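Local atomic coordinates of myosin-I heavy chain (Dictyostelium discoideum, PDB entry 5EJY), a protein that acts as an actin-based motor with ATPase activity in early phagocytosis and adhesion, and carries this MyTH4-FERM unit in its tail. Residues D229-S234 / F287-K292. Residues are numbered along the deposited sequence; the frame is centred on the assembly and turned at random.
Sequences DLSQRS and FVFKKK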
ATOM      1  N   ASP A 229      -0.031  -3.073  12.762  1.00 21.14           N
ATOM      2  CA  ASP A 229      -0.947  -4.193  12.996  1.00 22.98           C
ATOM      3  C   ASP A 229      -0.220  -5.527  12.818  1.00 25.48           C
ATOM      4  O   ASP A 229      -0.314  -6.417  13.666  1.00 23.81           O
ATOM      5  CB  ASP A 229      -2.125  -4.088  12.023  1.00 22.63           C
ATOM      6  CG  ASP A 229      -3.285  -4.998  12.381  1.00 31.78           C
ATOM      7  OD1 ASP A 229      -3.373  -5.500  13.531  1.00 30.96           O
ATOM      8  OD2 ASP A 229      -4.134  -5.190  11.491  1.00 34.40           O
ATOM      9  N   LEU A 230       0.502  -5.678  11.712  1.00 19.49           N
ATOM     10  CA  LEU A 230       1.222  -6.923  11.463  1.00 24.12           C
ATOM     11  C   LEU A 230       2.329  -7.151  12.494  1.00 21.24           C
ATOM     12  O   LEU A 230       2.562  -8.276  12.915  1.00 21.19           O
ATOM     13  CB  LEU A 230       1.833  -6.951  10.058  1.00 20.26           C
ATOM     14  CG  LEU A 230       1.195  -7.922   9.069  1.00 33.25           C
ATOM     15  CD1 LEU A 230       2.138  -8.126   7.881  1.00 32.51           C
ATOM     16  CD2 LEU A 230       0.842  -9.262   9.734  1.00 31.93           C
ATOM     17  N   SER A 231       3.009  -6.083  12.896  1.00 19.57           N
ATOM     18  CA  SER A 231       4.030  -6.205  13.932  1.00 20.40           C
ATOM     19  C   SER A 231       3.398  -6.756  15.213  1.00 22.37           C
ATOM     20  O   SER A 231       3.858  -7.750  15.776  1.00 23.44           O
ATOM     21  CB  SER A 231       4.673  -4.843  14.204  1.00 21.08           C
ATOM     22  OG  SER A 231       5.323  -4.352  13.035  1.00 22.17           O
ATOM     23  N   GLN A 232       2.326  -6.113  15.658  1.00 19.46           N
ATOM     24  CA  GLN A 232       1.665  -6.539  16.894  1.00 20.95           C
ATOM     25  C   GLN A 232       1.190  -7.991  16.787  1.00 23.33           C
ATOM     26  O   GLN A 232       1.389  -8.796  17.705  1.00 23.67           O
ATOM     27  CB  GLN A 232       0.506  -5.595  17.224  1.00 23.57           C
ATOM     28  CG  GLN A 232      -0.298  -6.026  18.452  1.00 30.47           C
ATOM     29  CD  GLN A 232      -1.300  -4.965  18.896  1.00 40.60           C
ATOM     30  OE1 GLN A 232      -1.692  -4.095  18.116  1.00 43.42           O
ATOM     31  NE2 GLN A 232      -1.709  -5.032  20.158  1.00 48.31           N
ATOM     32  N   ARG A 233       0.588  -8.335  15.654  1.00 22.01           N
ATOM     33  CA  ARG A 233       0.073  -9.680  15.449  1.00 24.42           C
ATOM     34  C   ARG A 233       1.161 -10.759  15.342  1.00 27.82           C
ATOM     35  O   ARG A 233       0.902 -11.928  15.625  1.00 25.51           O
ATOM     36  CB  ARG A 233      -0.851  -9.717  14.228  1.00 25.66           C
ATOM     37  CG  ARG A 233      -2.088  -8.833  14.388  1.00 24.59           C
ATOM     38  CD  ARG A 233      -2.850  -8.742  13.085  1.00 30.53           C
ATOM     39  NE  ARG A 233      -3.299 -10.063  12.686  1.00 31.53           N
ATOM     40  CZ  ARG A 233      -4.402 -10.642  13.154  1.00 36.00           C
ATOM     41  NH1 ARG A 233      -5.183  -9.997  14.018  1.00 26.92           N
ATOM     42  NH2 ARG A 233      -4.723 -11.864  12.749  1.00 31.98           N
ATOM     43  N   SER A 234       2.363 -10.368  14.937  1.00 21.58           N
ATOM     44  CA  SER A 234       3.500 -11.294  14.886  1.00 24.47           C
ATOM     45  C   SER A 234       4.245 -11.315  16.208  1.00 21.36           C
ATOM     46  O   SER A 234       5.230 -12.028  16.353  1.00 28.67           O
ATOM     47  CB  SER A 234       4.476 -10.872  13.778  1.00 24.26           C
ATOM     48  OG  SER A 234       3.806 -10.759  12.539  1.00 32.06           O
ATOM     49  N   PHE A 287       1.732  -8.280  -1.466  1.00 22.48           N
ATOM     50  CA  PHE A 287       2.247  -7.372  -0.456  1.00 21.62           C
ATOM     51  C   PHE A 287       3.307  -8.171   0.283  1.00 23.25           C
ATOM     52  O   PHE A 287       3.124  -9.370   0.526  1.00 23.63           O
ATOM     53  CB  PHE A 287       1.165  -6.986   0.557  1.00 18.34           C
ATOM     54  CG  PHE A 287       0.121  -6.035   0.037  1.00 20.73           C
ATOM     55  CD1 PHE A 287       0.438  -4.711  -0.235  1.00 24.31           C
ATOM     56  CD2 PHE A 287      -1.202  -6.449  -0.099  1.00 21.24           C
ATOM     57  CE1 PHE A 287      -0.537  -3.825  -0.683  1.00 23.48           C
ATOM     58  CE2 PHE A 287      -2.170  -5.574  -0.547  1.00 20.44           C
ATOM     59  CZ  PHE A 287      -1.828  -4.255  -0.841  1.00 21.33           C
ATOM     60  N   VAL A 288       4.394  -7.523   0.670  1.00 22.97           N
ATOM     61  CA  VAL A 288       5.415  -8.201   1.458  1.00 23.44           C
ATOM     62  C   VAL A 288       5.799  -7.366   2.677  1.00 21.80           C
ATOM     63  O   VAL A 288       5.991  -6.146   2.574  1.00 21.40           O
ATOM     64  CB  VAL A 288       6.685  -8.471   0.615  1.00 26.96           C
ATOM     65  CG1 VAL A 288       7.667  -9.327   1.403  1.00 28.77           C
ATOM     66  CG2 VAL A 288       6.314  -9.159  -0.700  1.00 24.22           C
ATOM     67  N   PHE A 289       5.900  -8.036   3.823  1.00 20.77           N
ATOM     68  CA  PHE A 289       6.268  -7.414   5.100  1.00 19.75           C
ATOM     69  C   PHE A 289       7.778  -7.611   5.310  1.00 21.65           C
ATOM     70  O   PHE A 289       8.219  -8.728   5.576  1.00 24.31           O
ATOM     71  CB  PHE A 289       5.460  -8.114   6.205  1.00 20.01           C
ATOM     72  CG  PHE A 289       5.585  -7.503   7.584  1.00 22.29           C
ATOM     73  CD1 PHE A 289       5.446  -6.140   7.793  1.00 21.61           C
ATOM     74  CD2 PHE A 289       5.771  -8.325   8.687  1.00 26.20           C
ATOM     75  CE1 PHE A 289       5.521  -5.596   9.087  1.00 22.37           C
ATOM     76  CE2 PHE A 289       5.836  -7.794   9.989  1.00 26.46           C
ATOM     77  CZ  PHE A 289       5.714  -6.432  10.184  1.00 22.25           C
ATOM     78  N   LYS A 290       8.568  -6.541   5.159  1.00 20.04           N
ATOM     79  CA  LYS A 290      10.030  -6.638   5.174  1.00 22.56           C
ATOM     80  C   LYS A 290      10.631  -5.608   6.103  1.00 20.33           C
ATOM     81  O   LYS A 290      10.000  -4.598   6.394  1.00 21.24           O
ATOM     82  CB  LYS A 290      10.611  -6.303   3.784  1.00 26.66           C
ATOM     83  CG  LYS A 290      10.306  -7.259   2.669  1.00 35.00           C
ATOM     84  CD  LYS A 290      11.145  -6.839   1.459  1.00 39.14           C
ATOM     85  CE  LYS A 290      12.513  -6.314   1.929  1.00 38.78           C
ATOM     86  NZ  LYS A 290      13.428  -5.830   0.835  1.00 40.52           N
ATOM     87  N   LYS A 291      11.899  -5.799   6.467  1.00 20.93           N
ATOM     88  CA  LYS A 291      12.571  -4.816   7.305  1.00 20.71           C
ATOM     89  C   LYS A 291      13.218  -3.749   6.447  1.00 23.50           C
ATOM     90  O   LYS A 291      14.090  -4.049   5.626  1.00 20.22           O
ATOM     91  CB  LYS A 291      13.622  -5.454   8.214  1.00 22.38           C
ATOM     92  CG  LYS A 291      14.184  -4.458   9.222  1.00 25.22           C
ATOM     93  CD  LYS A 291      15.008  -5.144  10.305  1.00 26.79           C
ATOM     94  CE  LYS A 291      15.511  -4.130  11.313  1.00 28.08           C
ATOM     95  NZ  LYS A 291      16.101  -4.782  12.516  1.00 32.18           N
ATOM     96  N   LYS A 292      12.792  -2.508   6.653  1.00 20.81           N
ATOM     97  CA  LYS A 292      13.261  -1.392   5.830  1.00 22.78           C
ATOM     98  C   LYS A 292      14.380  -0.614   6.518  1.00 25.23           C
ATOM     99  O   LYS A 292      15.378  -0.225   5.890  1.00 23.84           O
ATOM    100  CB  LYS A 292      12.094  -0.435   5.547  1.00 23.17           C
ATOM    101  CG  LYS A 292      12.465   0.802   4.694  1.00 19.37           C
ATOM    102  CD  LYS A 292      11.206   1.634   4.403  1.00 20.62           C
ATOM    103  CE  LYS A 292      11.526   2.906   3.610  1.00 24.69           C
ATOM    104  NZ  LYS A 292      10.253   3.672   3.403  1.00 24.66           N
TER
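Leu230 and Phe289 carry this contact through apolar packing. The methyl CD1 of Leu230 lies over one face of the Phe289 ring, displaced toward the rim, and makes a CH-pi contact. Leu230 CD1 is 3.8 Å from the centroid of the Phe289 ring and 24° off the ring normal. The closest approach is Leu230 CD1 to Phe289 CG, at 3.5 Å. The two side chains run past each other in opposite directions, so Leu230 CB comes close to the far end of the ring, 3.9 Å from Phe289 CZ. The ring extends toward the helix because CG is anti to the backbone N of Phe289 (chi1 -173°).

Two serine hydroxyls also lie near the ring. Ser231 OG sits at the ring edge, in its plane, 3.6 Å from Phe289 CZ. This is a van der Waals contact; the hydroxyl hydrogen-bonds to Ser227 O one helical turn earlier and to Asn243. Ser234 OG lies farther from the ring, 4.4 Å from Phe289 CE2. It donates a hydrogen bond to Leu230 O, at 2.8 Å from Ser234 OG. That carbonyl also accepts from Ser234 N, on the opposite face of its plane.

Ile205 of strand 201-207 touches both Leu230 and Phe289, and Phe245 of strand 245-251 meets the Phe289 ring. The contact thus joins helix 223-233 to the central strand 285-291 of a mixed sheet with strand order 2-1-5-3-4, as in the ubiquitin-like F1 lobe of a FERM domain.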